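Local structure of beta-N-acetylhexosaminidase (Arthrobacter aurescens, 3RCN) at residues G66-Y80 with D86-Y100. The protein probably hydrolyses terminal non-reducing N-acetyl-D-hexosamine residues from N-acetyl-beta-D-hexosaminides, as a family 20 glycoside hydrolase. Numbering follows the deposited sequence.
Sequences GIRLLLDPSLDAEAY and DAVVISAGGAAGAFY
Strands 67-71 and 88-92 pair in parallel through six backbone hydrogen bonds, the first from V88 N to G66 O (2.8 Å) and the last, just beyond the strand, from D72 N to A92 O (2.7 Å). On one face, R68 runs extended from CG to NE, which lays its guanidinium over A87, whose CB sits 3.7 Å from R68 CZ; R68 CD brushes V89 CG2, while D86 stays beyond salt-bridge distance. Putting a serine at R68 would probably uncover the A87 methyl and V89 CG2. L70 CD1 crosses to V89 CG1 (3.7 Å). On the other face, L69 CD2 lies alongside I90 CD1 (3.7 Å). The turns of 72-79 wrap G93 and G97, where a CB would probably crowd carbonyl oxygens, of L75 and D76 or of A77 and A79 respectively. Y80, its CG between backbone N and carbonyl carbon (chi1 71°), sets one ring face over Y100 C. E78 OE2 meets the Y100 ring edge at CE2 (3.6 Å) and hydrogen-bonds N170; OE1 salt-bridges R141. Within the mixed sheet of the non-catalytic N-terminal domain, strand 88-92 lies between 67-71 and antiparallel 80-84; helix 39-53 packs against I67 and L69, and helix 95-109 follows G94, its N-cap.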
loop_
_atom_site.group_PDB
_atom_site.type_symbol
_atom_site.label_atom_id
_atom_site.label_comp_id
_atom_site.label_asym_id
_atom_site.label_seq_id
_atom_site.Cartn_x
_atom_site.Cartn_y
_atom_site.Cartn_z
ATOM N N GLY A 66 -7.970 31.831 4.748
ATOM C CA GLY A 66 -9.113 31.002 5.074
ATOM C C GLY A 66 -8.817 30.016 6.175
ATOM O O GLY A 66 -9.593 29.884 7.126
ATOM N N ILE A 67 -7.697 29.312 6.030
ATOM C CA ILE A 67 -7.175 28.431 7.066
ATOM C C ILE A 67 -5.864 29.026 7.589
ATOM O O ILE A 67 -4.867 29.060 6.867
ATOM C CB ILE A 67 -6.884 27.038 6.492
ATOM C CG1 ILE A 67 -8.147 26.433 5.903
ATOM C CG2 ILE A 67 -6.303 26.114 7.550
ATOM C CD1 ILE A 67 -7.893 25.175 5.120
ATOM N N ARG A 68 -5.877 29.507 8.831
ATOM C CA ARG A 68 -4.696 30.110 9.467
ATOM C C ARG A 68 -4.112 29.200 10.535
ATOM O O ARG A 68 -4.835 28.732 11.414
ATOM C CB ARG A 68 -5.065 31.433 10.123
ATOM C CG ARG A 68 -5.879 32.323 9.231
ATOM C CD ARG A 68 -6.464 33.514 9.959
ATOM N NE ARG A 68 -7.310 34.247 9.030
ATOM C CZ ARG A 68 -8.313 35.040 9.378
ATOM N NH1 ARG A 68 -8.612 35.225 10.657
ATOM N NH2 ARG A 68 -9.021 35.646 8.435
ATOM N N LEU A 69 -2.807 28.948 10.450
ATOM C CA LEU A 69 -2.089 28.236 11.506
ATOM C C LEU A 69 -1.205 29.230 12.253
ATOM O O LEU A 69 -0.190 29.698 11.729
ATOM C CB LEU A 69 -1.248 27.106 10.915
ATOM C CG LEU A 69 -1.963 26.256 9.863
ATOM C CD1 LEU A 69 -1.004 25.232 9.278
ATOM C CD2 LEU A 69 -3.208 25.587 10.438
ATOM N N LEU A 70 -1.588 29.536 13.489
ATOM C CA LEU A 70 -0.934 30.596 14.261
ATOM C C LEU A 70 -0.179 30.085 15.486
ATOM O O LEU A 70 -0.685 29.253 16.242
ATOM C CB LEU A 70 -1.966 31.636 14.694
ATOM C CG LEU A 70 -2.728 32.234 13.518
ATOM C CD1 LEU A 70 -3.896 33.039 14.022
ATOM C CD2 LEU A 70 -1.795 33.086 12.663
ATOM N N LEU A 71 1.033 30.597 15.673
ATOM C CA LEU A 71 1.847 30.249 16.838
ATOM C C LEU A 71 1.363 30.964 18.091
ATOM O O LEU A 71 1.233 32.192 18.102
ATOM C CB LEU A 71 3.310 30.603 16.606
ATOM C CG LEU A 71 4.215 30.028 17.688
ATOM C CD1 LEU A 71 4.805 28.712 17.212
ATOM C CD2 LEU A 71 5.311 31.015 18.057
ATOM N N ASP A 72 1.086 30.181 19.132
ATOM C CA ASP A 72 0.734 30.691 20.462
ATOM C C ASP A 72 1.667 30.110 21.529
ATOM O O ASP A 72 1.431 29.008 22.025
ATOM C CB ASP A 72 -0.723 30.398 20.833
ATOM C CG ASP A 72 -1.077 30.891 22.238
ATOM O OD1 ASP A 72 -0.175 31.388 22.963
ATOM O OD2 ASP A 72 -2.260 30.773 22.624
ATOM N N PRO A 73 2.734 30.847 21.868
ATOM C CA PRO A 73 3.797 30.330 22.744
ATOM C C PRO A 73 3.295 29.912 24.128
ATOM O O PRO A 73 3.992 29.163 24.820
ATOM C CB PRO A 73 4.778 31.503 22.858
ATOM C CG PRO A 73 4.336 32.516 21.801
ATOM C CD PRO A 73 2.879 32.290 21.603
ATOM N N SER A 74 2.104 30.361 24.519
ATOM C CA SER A 74 1.566 30.012 25.835
ATOM C C SER A 74 0.983 28.591 25.893
ATOM O O SER A 74 0.754 28.046 26.973
ATOM C CB SER A 74 0.524 31.036 26.290
ATOM O OG SER A 74 -0.685 30.871 25.568
ATOM N N LEU A 75 0.718 28.006 24.732
ATOM C CA LEU A 75 0.318 26.601 24.629
ATOM C C LEU A 75 1.517 25.650 24.662
ATOM O O LEU A 75 2.608 26.000 24.213
ATOM C CB LEU A 75 -0.460 26.366 23.332
ATOM C CG LEU A 75 -1.767 27.126 23.140
ATOM C CD1 LEU A 75 -2.076 27.264 21.666
ATOM C CD2 LEU A 75 -2.886 26.399 23.853
ATOM N N ASP A 76 1.312 24.440 25.167
ATOM C CA ASP A 76 2.303 23.371 24.980
ATOM C C ASP A 76 2.560 23.065 23.497
ATOM O O ASP A 76 1.686 23.265 22.639
ATOM C CB ASP A 76 1.876 22.083 25.696
ATOM C CG ASP A 76 2.812 20.908 25.393
ATOM O OD1 ASP A 76 2.430 20.016 24.596
ATOM O OD2 ASP A 76 3.939 20.882 25.948
ATOM N N ALA A 77 3.765 22.582 23.203
ATOM C CA ALA A 77 4.171 22.244 21.837
ATOM C C ALA A 77 3.235 21.283 21.090
ATOM O O ALA A 77 3.051 21.432 19.893
ATOM C CB ALA A 77 5.600 21.700 21.823
ATOM N N GLU A 78 2.682 20.284 21.776
ATOM C CA GLU A 78 1.776 19.321 21.137
ATOM C C GLU A 78 0.322 19.734 21.290
ATOM O O GLU A 78 -0.580 19.002 20.905
ATOM C CB GLU A 78 1.958 17.905 21.691
ATOM C CG GLU A 78 3.176 17.148 21.165
ATOM C CD GLU A 78 3.080 15.640 21.404
ATOM O OE1 GLU A 78 2.745 15.239 22.542
ATOM O OE2 GLU A 78 3.328 14.860 20.450
ATOM N N ALA A 79 0.099 20.906 21.865
ATOM C CA ALA A 79 -1.244 21.383 22.166
ATOM C C ALA A 79 -1.724 22.394 21.121
ATOM O O ALA A 79 -0.925 23.113 20.524
ATOM C CB ALA A 79 -1.295 21.994 23.578
ATOM N N TYR A 80 -3.025 22.417 20.864
ATOM C CA TYR A 80 -3.571 23.380 19.920
ATOM C C TYR A 80 -4.950 23.869 20.340
ATOM O O TYR A 80 -5.628 23.259 21.164
ATOM C CB TYR A 80 -3.669 22.765 18.520
ATOM C CG TYR A 80 -4.745 21.727 18.460
ATOM C CD1 TYR A 80 -4.461 20.400 18.753
ATOM C CD2 TYR A 80 -6.052 22.076 18.165
ATOM C CE1 TYR A 80 -5.440 19.442 18.737
ATOM C CE2 TYR A 80 -7.046 21.118 18.147
ATOM C CZ TYR A 80 -6.727 19.801 18.426
ATOM O OH TYR A 80 -7.698 18.835 18.415
ATOM N N ASP A 86 -15.590 33.374 10.737
ATOM C CA ASP A 86 -15.403 33.803 9.349
ATOM C C ASP A 86 -14.209 33.061 8.678
ATOM O O ASP A 86 -14.098 33.023 7.441
ATOM C CB ASP A 86 -15.200 35.323 9.278
ATOM C CG ASP A 86 -13.881 35.776 9.914
ATOM O OD1 ASP A 86 -13.749 35.692 11.157
ATOM O OD2 ASP A 86 -12.981 36.230 9.167
ATOM N N ALA A 87 -13.299 32.518 9.494
ATOM C CA ALA A 87 -12.194 31.671 9.014
ATOM C C ALA A 87 -11.909 30.476 9.935
ATOM O O ALA A 87 -12.446 30.376 11.042
ATOM C CB ALA A 87 -10.927 32.496 8.807
ATOM N N VAL A 88 -11.077 29.558 9.459
ATOM C CA VAL A 88 -10.610 28.449 10.284
ATOM C C VAL A 88 -9.267 28.802 10.919
ATOM O O VAL A 88 -8.263 28.922 10.222
ATOM C CB VAL A 88 -10.449 27.181 9.434
ATOM C CG1 VAL A 88 -9.717 26.090 10.205
ATOM C CG2 VAL A 88 -11.815 26.707 8.962
ATOM N N VAL A 89 -9.244 28.967 12.237
ATOM C CA VAL A 89 -8.027 29.400 12.914
ATOM C C VAL A 89 -7.482 28.352 13.883
ATOM O O VAL A 89 -8.124 28.016 14.876
ATOM C CB VAL A 89 -8.256 30.717 13.677
ATOM C CG1 VAL A 89 -7.009 31.097 14.456
ATOM C CG2 VAL A 89 -8.632 31.817 12.716
ATOM N N ILE A 90 -6.293 27.837 13.588
ATOM C CA ILE A 90 -5.654 26.839 14.442
ATOM C C ILE A 90 -4.448 27.452 15.121
ATOM O O ILE A 90 -3.472 27.791 14.451
ATOM C CB ILE A 90 -5.189 25.614 13.633
ATOM C CG1 ILE A 90 -6.383 24.881 13.029
ATOM C CG2 ILE A 90 -4.410 24.650 14.509
ATOM C CD1 ILE A 90 -5.985 23.810 12.032
ATOM N N SER A 91 -4.531 27.611 16.441
ATOM C CA SER A 91 -3.410 28.082 17.275
ATOM C C SER A 91 -2.650 26.902 17.884
ATOM O O SER A 91 -3.260 25.965 18.403
ATOM C CB SER A 91 -3.924 28.956 18.431
ATOM O OG SER A 91 -4.766 30.002 17.982
ATOM N N ALA A 92 -1.324 26.945 17.854
ATOM C CA ALA A 92 -0.544 25.895 18.505
ATOM C C ALA A 92 0.774 26.413 19.102
ATOM O O ALA A 92 1.253 27.489 18.726
ATOM C CB ALA A 92 -0.296 24.733 17.529
ATOM N N GLY A 93 1.355 25.650 20.029
ATOM C CA GLY A 93 2.642 26.008 20.618
ATOM C C GLY A 93 3.825 25.580 19.755
ATOM O O GLY A 93 4.962 26.023 19.943
ATOM N N GLY A 94 3.550 24.708 18.792
ATOM C CA GLY A 94 4.571 24.240 17.878
ATOM C C GLY A 94 4.012 23.513 16.662
ATOM O O GLY A 94 2.799 23.367 16.503
ATOM N N ALA A 95 4.919 23.062 15.808
ATOM C CA ALA A 95 4.578 22.323 14.614
ATOM C C ALA A 95 3.674 21.129 14.912
ATOM O O ALA A 95 2.600 20.990 14.310
ATOM C CB ALA A 95 5.832 21.873 13.914
ATOM N N ALA A 96 4.101 20.271 15.832
ATOM C CA ALA A 96 3.306 19.104 16.182
ATOM C C ALA A 96 1.892 19.492 16.609
ATOM O O ALA A 96 0.928 18.811 16.265
ATOM C CB ALA A 96 3.982 18.297 17.268
ATOM N N GLY A 97 1.766 20.584 17.355
ATOM C CA GLY A 97 0.459 21.038 17.795
ATOM C C GLY A 97 -0.418 21.410 16.615
ATOM O O GLY A 97 -1.579 21.001 16.526
ATOM N N ALA A 98 0.149 22.195 15.705
ATOM C CA ALA A 98 -0.548 22.623 14.502
ATOM C C ALA A 98 -0.944 21.407 13.672
ATOM O O ALA A 98 -2.007 21.375 13.066
ATOM C CB ALA A 98 0.337 23.559 13.687
ATOM N N PHE A 99 -0.077 20.404 13.657
ATOM C CA PHE A 99 -0.344 19.192 12.916
ATOM C C PHE A 99 -1.593 18.528 13.474
ATOM O O PHE A 99 -2.495 18.165 12.726
ATOM C CB PHE A 99 0.860 18.238 12.992
ATOM C CG PHE A 99 0.647 16.943 12.271
ATOM C CD1 PHE A 99 0.774 16.874 10.889
ATOM C CD2 PHE A 99 0.306 15.792 12.966
ATOM C CE1 PHE A 99 0.572 15.673 10.209
ATOM C CE2 PHE A 99 0.099 14.585 12.294
ATOM C CZ PHE A 99 0.239 14.525 10.916
ATOM N N TYR A 100 -1.649 18.374 14.795
ATOM C CA TYR A 100 -2.785 17.707 15.420
ATOM C C TYR A 100 -4.075 18.503 15.216
ATOM O O TYR A 100 -5.149 17.926 15.053
ATOM C CB TYR A 100 -2.500 17.402 16.896
ATOM C CG TYR A 100 -1.359 16.423 17.053
ATOM C CD1 TYR A 100 -1.232 15.337 16.187
ATOM C CD2 TYR A 100 -0.381 16.603 18.025
ATOM C CE1 TYR A 100 -0.179 14.426 16.303
ATOM C CE2 TYR A 100 0.697 15.699 18.146
ATOM C CZ TYR A 100 0.784 14.621 17.274
ATOM O OH TYR A 100 1.820 13.735 17.378
#